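Putative pyridoxal phosphate-dependent transferase (Clostridium difficile, PDB 4DQ6) binds pyridoxal-5'-phosphate and belongs to the class I and II aminotransferase family of pyridoxal phosphate-dependent enzymes, its precise role being unassigned. Local coordinates at residues A[306-309]-A[310-314]; A[379-382]-A[383-387]. All coordinates share one frame; numbering follows the deposited sequence. Where two conformers were deposited one is given.

Contact 1 of 2, residues A[306-309]-A[310-314]; sequences AIKY and INENM
Tyr-309 and Asn-313 meet across the last turn of helix 289-313, a long alpha-helix of this aminotransferase-family fold. The phenol ring lies beneath the amide of Asn-313, whose ND2 sits 3.2 Å above the Tyr-309 ring plane, over its centre. The two side chains cross at about a right angle, with ring and amide planes 50° apart, while Asn-313 CB adds an off-centre CH-pi contact to the same ring. With CG anti to the backbone N (chi1 -168°), the Tyr-309 ring projects outward and leans toward the C-terminal end of the helix. Met-314, the first residue to leave helical geometry, in one of its two conformers sets CE near the ring plane at its edge, 4.0 Å from Tyr-309 CD1. The phenol OH hydrogen-bonds Lys-387 NZ on helix 376-390.

On the solvent-exposed side, Lys-308 and Glu-312 form an i to i+4 salt bridge, with Lys-308 NZ 2.6 Å from Glu-312 OE2. A bend at chi4 (67°) turns the ammonium onto the syn side of that oxygen. Ile-310 faces the other way: its CG1, beside the backbone N, lies 3.3 Å from Ala-306 O, and the side chain packs on Leu-328 of strand 327-331. At the helix end Tyr-309 O receives Asn-313 N at 2.8 Å and, more weakly, Asn-313 ND2 at 3.1 Å.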
loop_
_atom_site.group_PDB
_atom_site.type_symbol
_atom_site.label_atom_id
_atom_site.label_comp_id
_atom_site.label_asym_id
_atom_site.label_seq_id
_atom_site.Cartn_x
_atom_site.Cartn_y
_atom_site.Cartn_z
ATOM N N ALA A 306 -21.770 -29.204 1.674
ATOM C CA ALA A 306 -22.508 -28.268 2.499
ATOM C C ALA A 306 -23.961 -28.193 2.130
ATOM O O ALA A 306 -24.810 -28.125 2.985
ATOM C CB ALA A 306 -21.871 -26.886 2.456
ATOM N N ILE A 307 -24.243 -28.169 0.844
ATOM C CA ILE A 307 -25.622 -28.093 0.391
ATOM C C ILE A 307 -26.368 -29.364 0.747
ATOM O O ILE A 307 -27.478 -29.301 1.229
ATOM C CB ILE A 307 -25.683 -27.789 -1.114
ATOM C CG1 ILE A 307 -25.219 -26.376 -1.354
ATOM C CG2 ILE A 307 -27.085 -27.970 -1.673
ATOM C CD1 ILE A 307 -24.984 -26.053 -2.800
ATOM N N LYS A 308 -25.738 -30.524 0.568
ATOM C CA LYS A 308 -26.355 -31.796 0.981
ATOM C C LYS A 308 -26.619 -31.806 2.501
ATOM O O LYS A 308 -27.723 -32.149 2.955
ATOM C CB LYS A 308 -25.467 -32.949 0.544
ATOM C CG LYS A 308 -25.952 -34.346 0.943
ATOM C CD LYS A 308 -25.031 -35.440 0.417
ATOM C CE LYS A 308 -25.087 -36.677 1.307
ATOM N NZ LYS A 308 -26.433 -37.305 1.203
ATOM N N TYR A 309 -25.631 -31.357 3.284
ATOM C CA TYR A 309 -25.776 -31.301 4.724
ATOM C C TYR A 309 -26.918 -30.393 5.146
ATOM O O TYR A 309 -27.755 -30.781 5.941
ATOM C CB TYR A 309 -24.487 -30.845 5.401
ATOM C CG TYR A 309 -24.487 -31.046 6.865
ATOM C CD1 TYR A 309 -25.073 -30.146 7.741
ATOM C CD2 TYR A 309 -23.852 -32.170 7.403
ATOM C CE1 TYR A 309 -25.064 -30.374 9.137
ATOM C CE2 TYR A 309 -23.862 -32.396 8.764
ATOM C CZ TYR A 309 -24.431 -31.483 9.616
ATOM O OH TYR A 309 -24.457 -31.710 10.966
ATOM N N ILE A 310 -27.000 -29.202 4.537
ATOM C CA ILE A 310 -28.065 -28.243 4.884
ATOM C C ILE A 310 -29.439 -28.820 4.499
ATOM O O ILE A 310 -30.393 -28.769 5.298
ATOM C CB ILE A 310 -27.888 -26.853 4.187
ATOM C CG1 ILE A 310 -26.674 -26.092 4.752
ATOM C CG2 ILE A 310 -29.139 -25.990 4.329
ATOM C CD1 ILE A 310 -26.134 -25.017 3.824
ATOM N N ASN A 311 -29.539 -29.401 3.313
ATOM C CA ASN A 311 -30.819 -29.923 2.842
ATOM C C ASN A 311 -31.302 -31.110 3.653
ATOM O O ASN A 311 -32.495 -31.286 3.881
ATOM C CB ASN A 311 -30.738 -30.278 1.343
ATOM C CG ASN A 311 -30.635 -29.055 0.429
ATOM O OD1 ASN A 311 -30.954 -27.902 0.791
ATOM N ND2 ASN A 311 -30.189 -29.301 -0.775
ATOM N N GLU A 312 -30.377 -31.920 4.127
ATOM C CA GLU A 312 -30.694 -33.073 4.975
ATOM C C GLU A 312 -30.926 -32.701 6.450
ATOM O O GLU A 312 -31.862 -33.221 7.119
ATOM C CB GLU A 312 -29.598 -34.139 4.787
ATOM C CG GLU A 312 -29.682 -34.704 3.378
ATOM C CD GLU A 312 -28.711 -35.828 3.060
ATOM O OE1 GLU A 312 -27.900 -36.234 3.941
ATOM O OE2 GLU A 312 -28.778 -36.275 1.873
ATOM N N ASN A 313 -30.101 -31.807 6.988
ATOM C CA ASN A 313 -30.087 -31.561 8.436
ATOM C C ASN A 313 -30.691 -30.229 8.870
ATOM O O ASN A 313 -31.092 -30.088 10.007
ATOM C CB ASN A 313 -28.670 -31.701 8.974
ATOM C CG ASN A 313 -28.094 -33.069 8.701
ATOM O OD1 ASN A 313 -28.607 -34.070 9.201
ATOM N ND2 ASN A 313 -27.103 -33.131 7.854
ATOM N N MET A 314 -30.773 -29.261 7.965
ATOM C CA MET A 314 -31.394 -27.928 8.248
ATOM C C MET A 314 -32.337 -27.508 7.129
ATOM O O MET A 314 -32.129 -26.501 6.455
ATOM C CB MET A 314 -30.307 -26.858 8.437
ATOM C CG MET A 314 -29.337 -27.229 9.547
ATOM S SD MET A 314 -28.011 -26.062 9.865
ATOM C CE MET A 314 -26.703 -26.598 8.757
#

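Contact 2 of 2, residues A[379-382]-A[383-387]; sequences LEEA and LIRIK
Four successive i to i+4 hydrogen bonds, from Leu-383 N to Leu-379 O through Ile-386 N to Ala-382 O, keep residues 379-387 in regular alpha-helical form within the C-terminal helix 376-390. Leu-379 and Leu-383, one turn apart, are buried and cross at a slant, with Leu-379 CD1 4.0 Å from Leu-383 CD1. Their first torsions differ: CG of Leu-379 is anti to the backbone N (chi1 177°), whereas CG of Leu-383 is anti to the carbonyl carbon (chi1 -64°), which brings one branch of each, CD1, together. Ala-382 and Ile-386 continue the buried surface; Ile-386 CG1 lies against the carbonyl of the alanine, 3.4 Å from Ala-382 O.

A second, polar pairing lies toward the surface. In one of the two conformers of Glu-381, this residue and Arg-385 run side by side in the same direction and form a salt bridge of moderate length, Glu-381 OE2 to Arg-385 NH2 3.2 Å. Carboxylate and guanidinium are not coplanar there, their planes being turned 44° apart. Arg-385 NH1 bonds the backbone O of Lys-351, and the bridge adds a hold on NH2 in that conformer. Farther round the helix the aliphatic part of Glu-380, likewise in one of two conformers, serves as an apolar surface: its CG rests 3.6 Å from Ile-384 CD1.

The helix is flanked by several elements: Leu-383 packs on Phe-305 and Tyr-309 of helix 289-313, Ala-382 and Arg-385 touch Leu-35 of strand 35-36, and Ile-386 reaches Val-352 of strand 352-353.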
loop_
_atom_site.group_PDB
_atom_site.type_symbol
_atom_site.label_atom_id
_atom_site.label_comp_id
_atom_site.label_asym_id
_atom_site.label_seq_id
_atom_site.Cartn_x
_atom_site.Cartn_y
_atom_site.Cartn_z
ATOM N N LEU A 379 -15.244 -27.129 7.906
ATOM C CA LEU A 379 -16.566 -26.905 7.317
ATOM C C LEU A 379 -17.644 -27.728 8.004
ATOM O O LEU A 379 -18.697 -27.231 8.393
ATOM C CB LEU A 379 -16.525 -27.198 5.819
ATOM C CG LEU A 379 -17.871 -27.078 5.086
ATOM C CD1 LEU A 379 -18.652 -25.735 5.279
ATOM C CD2 LEU A 379 -17.691 -27.348 3.585
ATOM N N GLU A 380 -17.347 -29.005 8.218
ATOM C CA GLU A 380 -18.276 -29.879 8.992
ATOM C C GLU A 380 -18.576 -29.294 10.371
ATOM O O GLU A 380 -19.713 -29.234 10.819
ATOM C CB GLU A 380 -17.840 -31.356 9.101
ATOM C CG GLU A 380 -18.641 -32.013 10.240
ATOM C CD GLU A 380 -18.355 -33.476 10.507
ATOM O OE1 GLU A 380 -17.233 -33.856 10.911
ATOM O OE2 GLU A 380 -19.328 -34.240 10.371
ATOM N N GLU A 381 -17.528 -28.883 11.082
ATOM C CA GLU A 381 -17.706 -28.297 12.379
ATOM C C GLU A 381 -18.559 -27.053 12.326
ATOM O O GLU A 381 -19.392 -26.838 13.193
ATOM C CB GLU A 381 -16.314 -28.042 13.037
ATOM C CG GLU A 381 -16.328 -27.815 14.508
ATOM C CD GLU A 381 -15.007 -27.260 14.986
ATOM O OE1 GLU A 381 -13.970 -27.882 14.647
ATOM O OE2 GLU A 381 -14.997 -26.217 15.689
ATOM N N ALA A 382 -18.347 -26.259 11.296
ATOM C CA ALA A 382 -19.141 -25.037 11.152
ATOM C C ALA A 382 -20.615 -25.346 10.931
ATOM O O ALA A 382 -21.459 -24.770 11.565
ATOM C CB ALA A 382 -18.625 -24.200 10.010
ATOM N N LEU A 383 -20.896 -26.352 10.145
ATOM C CA LEU A 383 -22.311 -26.710 9.858
ATOM C C LEU A 383 -22.985 -27.294 11.093
ATOM O O LEU A 383 -24.154 -27.028 11.361
ATOM C CB LEU A 383 -22.419 -27.628 8.648
ATOM C CG LEU A 383 -21.983 -27.040 7.317
ATOM C CD1 LEU A 383 -21.694 -28.135 6.315
ATOM C CD2 LEU A 383 -23.046 -26.052 6.819
ATOM N N ILE A 384 -22.242 -28.072 11.889
ATOM C CA ILE A 384 -22.749 -28.593 13.157
ATOM C C ILE A 384 -23.087 -27.476 14.153
ATOM O O ILE A 384 -24.151 -27.485 14.792
ATOM C CB ILE A 384 -21.744 -29.557 13.791
ATOM C CG1 ILE A 384 -21.564 -30.823 12.944
ATOM C CG2 ILE A 384 -22.212 -29.867 15.210
ATOM C CD1 ILE A 384 -20.345 -31.641 13.360
ATOM N N ARG A 385 -22.237 -26.435 14.177
ATOM C CA ARG A 385 -22.493 -25.241 15.004
ATOM C C ARG A 385 -23.732 -24.453 14.567
ATOM O O ARG A 385 -24.541 -24.018 15.400
ATOM C CB ARG A 385 -21.243 -24.336 15.085
ATOM C CG ARG A 385 -20.098 -24.981 15.878
ATOM C CD ARG A 385 -18.917 -24.012 16.114
ATOM N NE ARG A 385 -17.873 -24.710 16.866
ATOM C CZ ARG A 385 -17.064 -24.153 17.754
ATOM N NH1 ARG A 385 -17.075 -22.843 17.997
ATOM N NH2 ARG A 385 -16.199 -24.940 18.399
ATOM N N ILE A 386 -23.922 -24.341 13.263
ATOM C CA ILE A 386 -25.057 -23.621 12.735
ATOM C C ILE A 386 -26.310 -24.412 13.102
ATOM O O ILE A 386 -27.280 -23.852 13.595
ATOM C CB ILE A 386 -24.935 -23.435 11.213
ATOM C CG1 ILE A 386 -23.794 -22.460 10.901
ATOM C CG2 ILE A 386 -26.235 -22.910 10.639
ATOM C CD1 ILE A 386 -23.228 -22.463 9.475
ATOM N N LYS A 387 -26.270 -25.725 12.937
ATOM C CA LYS A 387 -27.429 -26.581 13.310
ATOM C C LYS A 387 -27.742 -26.440 14.825
ATOM O O LYS A 387 -28.902 -26.291 15.221
ATOM C CB LYS A 387 -27.143 -28.028 12.907
ATOM C CG LYS A 387 -28.280 -29.019 13.159
ATOM C CD LYS A 387 -27.934 -30.371 12.571
ATOM C CE LYS A 387 -26.873 -31.166 13.319
ATOM N NZ LYS A 387 -26.775 -32.582 12.796
#

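Overall arrangement
Contacts 1 and 2 occupy two helices that pack against each other, 289-313 and the C-terminal 376-390, with contact centres 10 Å apart. Tyr-309 of contact 1 makes the main connection: its phenol OH provides the polar tie to Lys-387 and also lies 3.6 Å from Ile-384 CG1. In one of its two conformers Met-314 adds to this, its SD 3.5 Å from Lys-387 CA. Both contacts lie on the same side of the chain's centre, their own centres about 25 and 24 Å from it. None of their residues lines the pyridoxal-5'-phosphate pocket, which includes Asp-203, His-206 and Lys-238; these two contacts are structural packing away from the pocket, and no other chain of the assembly touches these segments.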